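Side-chain contacts in protein adenylyltransferase VopS (Vibrio parahaemolyticus, PDB 3LET), which transfers AMP from ATP to a threonine of the host Rho GTPases RhoA, Rac and Cdc42, blocking their effector binding and so inhibiting actin assembly in infected cells: residues K211-R216 with R286-I291; A269-I272 with G276-D279. All blocks are in the same frame, centred on the assembly; numbering follows the deposited sequence.

Contact 1 (K211-R216 with R286-I291)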
loop_
_atom_site.group_PDB
_atom_site.type_symbol
_atom_site.label_atom_id
_atom_site.label_comp_id
_atom_site.label_asym_id
_atom_site.label_seq_id
_atom_site.Cartn_x
_atom_site.Cartn_y
_atom_site.Cartn_z
ATOM N N LYS A 211 9.515 0.223 6.210
ATOM C CA LYS A 211 8.975 1.540 6.591
ATOM C C LYS A 211 10.002 2.293 7.442
ATOM O O LYS A 211 10.127 3.517 7.349
ATOM C CB LYS A 211 7.655 1.381 7.345
ATOM C CG LYS A 211 6.540 0.899 6.390
ATOM C CD LYS A 211 5.277 0.491 7.152
ATOM C CE LYS A 211 4.557 1.712 7.690
ATOM N NZ LYS A 211 3.118 1.431 7.946
ATOM N N GLU A 212 10.741 1.565 8.262
ATOM C CA GLU A 212 11.783 2.196 9.085
ATOM C C GLU A 212 12.909 2.749 8.216
ATOM O O GLU A 212 13.364 3.866 8.413
ATOM C CB GLU A 212 12.357 1.220 10.093
ATOM C CG GLU A 212 11.362 0.794 11.141
ATOM C CD GLU A 212 11.991 -0.116 12.188
ATOM O OE1 GLU A 212 13.118 0.204 12.646
ATOM O OE2 GLU A 212 11.354 -1.144 12.532
ATOM N N LEU A 213 13.338 1.979 7.232
ATOM C CA LEU A 213 14.362 2.464 6.296
ATOM C C LEU A 213 13.840 3.684 5.551
ATOM O O LEU A 213 14.510 4.698 5.452
ATOM C CB LEU A 213 14.741 1.362 5.302
ATOM C CG LEU A 213 15.656 1.796 4.150
ATOM C CD1 LEU A 213 16.959 2.467 4.656
ATOM C CD2 LEU A 213 15.968 0.574 3.261
ATOM N N HIS A 214 12.628 3.575 5.008
ATOM C CA HIS A 214 12.041 4.665 4.244
ATOM C C HIS A 214 11.992 5.967 5.064
ATOM O O HIS A 214 12.296 7.050 4.545
ATOM C CB HIS A 214 10.634 4.234 3.801
ATOM C CG HIS A 214 9.884 5.292 3.063
ATOM N ND1 HIS A 214 8.968 6.113 3.678
ATOM C CD2 HIS A 214 9.896 5.648 1.757
ATOM C CE1 HIS A 214 8.455 6.946 2.786
ATOM N NE2 HIS A 214 8.996 6.678 1.613
ATOM N N ALA A 215 11.615 5.858 6.339
ATOM C CA ALA A 215 11.506 7.022 7.218
ATOM C C ALA A 215 12.837 7.776 7.365
ATOM O O ALA A 215 12.842 8.998 7.495
ATOM C CB ALA A 215 10.968 6.609 8.599
ATOM N N ARG A 216 13.956 7.052 7.334
ATOM C CA ARG A 216 15.277 7.660 7.452
ATOM C C ARG A 216 15.812 8.103 6.101
ATOM O O ARG A 216 16.574 9.055 6.007
ATOM C CB ARG A 216 16.236 6.681 8.133
ATOM C CG ARG A 216 15.854 6.437 9.597
ATOM C CD ARG A 216 16.742 5.393 10.258
ATOM N NE ARG A 216 18.135 5.820 10.236
ATOM C CZ ARG A 216 19.186 4.999 10.235
ATOM N NH1 ARG A 216 19.031 3.690 10.253
ATOM N NH2 ARG A 216 20.404 5.496 10.219
ATOM N N ARG A 286 15.432 1.794 -5.644
ATOM C CA ARG A 286 16.883 1.769 -5.942
ATOM C C ARG A 286 17.721 1.406 -4.732
ATOM O O ARG A 286 18.691 0.677 -4.848
ATOM C CB ARG A 286 17.321 3.126 -6.497
ATOM C CG ARG A 286 16.638 3.415 -7.819
ATOM C CD ARG A 286 17.345 4.487 -8.658
ATOM N NE ARG A 286 16.584 4.684 -9.901
ATOM C CZ ARG A 286 15.549 5.499 -10.001
ATOM N NH1 ARG A 286 15.192 6.234 -8.954
ATOM N NH2 ARG A 286 14.875 5.593 -11.139
ATOM N N MET A 287 17.352 1.906 -3.556
ATOM C CA MET A 287 18.100 1.531 -2.359
ATOM C C MET A 287 17.943 0.024 -2.111
ATOM O O MET A 287 18.926 -0.659 -1.799
ATOM C CB MET A 287 17.632 2.368 -1.159
ATOM C CG MET A 287 18.174 1.918 0.194
ATOM S SD MET A 287 19.956 2.285 0.338
ATOM C CE MET A 287 19.895 4.066 0.650
ATOM N N LEU A 288 16.728 -0.536 -2.228
ATOM C CA LEU A 288 16.601 -2.000 -1.994
ATOM C C LEU A 288 17.335 -2.833 -3.056
ATOM O O LEU A 288 17.888 -3.888 -2.749
ATOM C CB LEU A 288 15.134 -2.474 -1.917
ATOM C CG LEU A 288 14.367 -1.866 -0.733
ATOM C CD1 LEU A 288 12.947 -2.429 -0.728
ATOM C CD2 LEU A 288 15.021 -2.158 0.593
ATOM N N TYR A 289 17.332 -2.367 -4.297
ATOM C CA TYR A 289 18.053 -3.065 -5.363
ATOM C C TYR A 289 19.534 -3.112 -4.988
ATOM O O TYR A 289 20.157 -4.184 -5.057
ATOM C CB TYR A 289 17.889 -2.318 -6.694
ATOM C CG TYR A 289 18.749 -2.904 -7.815
ATOM C CD1 TYR A 289 18.349 -4.069 -8.484
ATOM C CD2 TYR A 289 19.944 -2.286 -8.196
ATOM C CE1 TYR A 289 19.111 -4.612 -9.519
ATOM C CE2 TYR A 289 20.743 -2.837 -9.244
ATOM C CZ TYR A 289 20.314 -3.984 -9.889
ATOM O OH TYR A 289 21.104 -4.521 -10.895
ATOM N N ALA A 290 20.092 -1.951 -4.622
ATOM C CA ALA A 290 21.515 -1.855 -4.263
ATOM C C ALA A 290 21.849 -2.710 -3.053
ATOM O O ALA A 290 22.869 -3.376 -3.033
ATOM C CB ALA A 290 21.929 -0.409 -3.993
ATOM N N ILE A 291 21.022 -2.678 -2.018
ATOM C CA ILE A 291 21.319 -3.491 -0.848
ATOM C C ILE A 291 21.320 -4.964 -1.230
ATOM O O ILE A 291 22.213 -5.710 -0.825
ATOM C CB ILE A 291 20.297 -3.266 0.265
ATOM C CG1 ILE A 291 20.389 -1.821 0.783
ATOM C CG2 ILE A 291 20.502 -4.268 1.410
ATOM C CD1 ILE A 291 19.135 -1.432 1.631
#
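Leu213 reaches across from its helix and sets one methyl, CD2, against three side chains of residues 286-291. Most of the surface buried here is its own, with Met287 and Leu288 next. The two helix segments pass with their axes 12.1 Å apart and their directions at 117°, too far for backbones to meet, so the gap is bridged by branched or flexible apolar side chains. Leucine suits the place because its side chain is long enough to carry a methyl across the gap. With CG trans to the amide nitrogen (chi1 172°), it is carried outward, and CD2 rests on Met287, Leu288 and Ile291, which lie along one turn of the partner helix.

Met287 meets this methyl with the side of its chain: CG lies 4.0 Å from Leu213 CD2, while bends at chi2 and chi3 fold the sulfur and terminal methyl away from the leucine. An unbranched, pliable chain can flank a neighbour in this manner. Leu288 arrives methyl to methyl, its CD2 being 3.9 Å from Leu213 CD2, and the two leucines run past one another in opposite directions. Ile291 completes the group with CD1, 4.1 Å from Leu213 CD2. No hydrogen bond joins the segments; the contact is purely van der Waals and is buried.

This is core packing of the Fic fold. On the same helix, Arg286, the closing arginine of the Fic signature and probably an ATP ligand, points elsewhere and forms a salt bridge with Glu307. Helix 184-199 covers one flank, placing Tyr197 on Leu213 and Ile291 and Leu194 on Met287. Helix 260-274 supports Leu288 through Leu267 and Val271, so helices 207-217 and 281-295 meet amid two further helices.

Contact 2 (A269-I272 with G276-D279)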
loop_
_atom_site.group_PDB
_atom_site.type_symbol
_atom_site.label_atom_id
_atom_site.label_comp_id
_atom_site.label_asym_id
_atom_site.label_seq_id
_atom_site.Cartn_x
_atom_site.Cartn_y
_atom_site.Cartn_z
ATOM N N ALA A 269 11.053 -3.705 -8.515
ATOM C CA ALA A 269 9.787 -3.781 -9.246
ATOM C C ALA A 269 8.608 -3.646 -8.290
ATOM O O ALA A 269 7.611 -2.985 -8.591
ATOM C CB ALA A 269 9.681 -5.148 -10.007
ATOM N N GLY A 270 8.695 -4.332 -7.161
ATOM C CA GLY A 270 7.601 -4.340 -6.203
ATOM C C GLY A 270 7.339 -2.989 -5.586
ATOM O O GLY A 270 6.182 -2.559 -5.446
ATOM N N VAL A 271 8.393 -2.315 -5.150
ATOM C CA VAL A 271 8.211 -1.015 -4.508
ATOM C C VAL A 271 7.639 -0.001 -5.491
ATOM O O VAL A 271 6.695 0.710 -5.190
ATOM C CB VAL A 271 9.548 -0.435 -3.986
ATOM C CG1 VAL A 271 9.317 0.997 -3.441
ATOM C CG2 VAL A 271 10.113 -1.342 -2.924
ATOM N N ILE A 272 8.227 0.086 -6.679
ATOM C CA ILE A 272 7.859 1.165 -7.569
ATOM C C ILE A 272 6.581 0.781 -8.294
ATOM O O ILE A 272 5.683 1.611 -8.479
ATOM C CB ILE A 272 8.984 1.499 -8.577
ATOM C CG1 ILE A 272 10.199 2.076 -7.828
ATOM C CG2 ILE A 272 8.504 2.524 -9.602
ATOM C CD1 ILE A 272 11.501 2.044 -8.681
ATOM N N GLY A 276 4.421 1.416 -3.266
ATOM C CA GLY A 276 4.298 0.955 -1.885
ATOM C C GLY A 276 4.402 2.044 -0.826
ATOM O O GLY A 276 4.105 1.779 0.360
ATOM N N PHE A 277 4.861 3.236 -1.225
ATOM C CA PHE A 277 4.977 4.380 -0.309
ATOM C C PHE A 277 4.270 5.590 -0.899
ATOM O O PHE A 277 4.058 5.655 -2.101
ATOM C CB PHE A 277 6.473 4.702 -0.021
ATOM C CG PHE A 277 7.206 3.558 0.612
ATOM C CD1 PHE A 277 7.123 3.340 1.988
ATOM C CD2 PHE A 277 7.886 2.652 -0.164
ATOM C CE1 PHE A 277 7.757 2.248 2.579
ATOM C CE2 PHE A 277 8.530 1.544 0.415
ATOM C CZ PHE A 277 8.470 1.360 1.799
ATOM N N THR A 278 3.926 6.572 -0.068
ATOM C CA THR A 278 3.221 7.737 -0.582
ATOM C C THR A 278 4.144 8.596 -1.433
ATOM O O THR A 278 3.698 9.294 -2.357
ATOM C CB THR A 278 2.633 8.597 0.562
ATOM O OG1 THR A 278 3.659 8.877 1.512
ATOM C CG2 THR A 278 1.508 7.858 1.251
ATOM N N ASP A 279 5.437 8.543 -1.124
ATOM C CA ASP A 279 6.436 9.245 -1.915
ATOM C C ASP A 279 7.790 8.581 -1.681
ATOM O O ASP A 279 7.968 7.818 -0.723
ATOM C CB ASP A 279 6.499 10.718 -1.491
ATOM C CG ASP A 279 7.305 11.599 -2.463
ATOM O OD1 ASP A 279 7.678 11.131 -3.573
ATOM O OD2 ASP A 279 7.555 12.778 -2.090
#
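Val271 touches the loop twice, through its carbonyl and through a methyl. Gly276 makes its contact through its backbone N-H: Gly276 N donates to Val271 O over 3.1 Å, nearly straight at 166°. The bond spans five residues, one more than a regular alpha-helical bond, and ties the loop back to the end of helix 260-274. Beside it, Val271 CG1 comes to the edge of the Phe277 ring, in the ring plane, 3.9 Å from Phe277 CD2. CG1 stands trans to the backbone nitrogen (chi1 175°), which carries it to the ring.

Residues 276-279 belong to the Fic signature, HxFx(D/E)GNGRxxR, whose loop part joins helix 260-274 to helix 281-295 and whose end runs into the latter; Phe277 is the phenylalanine of the motif, buried here, while the polar residues follow.

Further out, Asn281, probably an ATP-binding residue, accepts a hydrogen bond from Phe277 N through OD1 and also packs on Val271. Met284 and Leu245 touch both Val271 and Phe277, giving the valine and the ring shared apolar neighbours. Thr278 OG1 hydrogen-bonds to Glu222 O, fastening the loop to another part of the chain.

Both contacts are buried, and both belong to the Fic domain, but contact 1 joins two helices distant in sequence by apolar side chains alone, whereas contact 2 closes a short helix-to-loop turn with a backbone hydrogen bond as well as apolar packing. Both border the probable nucleotide site, contact 2 through Phe277 beside Asn281, contact 1 through the helix that carries Arg286. The centres of contact 1 and contact 2 are about 11 Å apart, and the two touch directly. His214 stacks on Phe277, and His214 NE2 lies 2.8 Å from Asp279 O, a probable hydrogen bond; Leu288 CD1 packs 3.7 Å from Val271 CG2. Helix 207-217 therefore touches both the signature loop and helix 281-295.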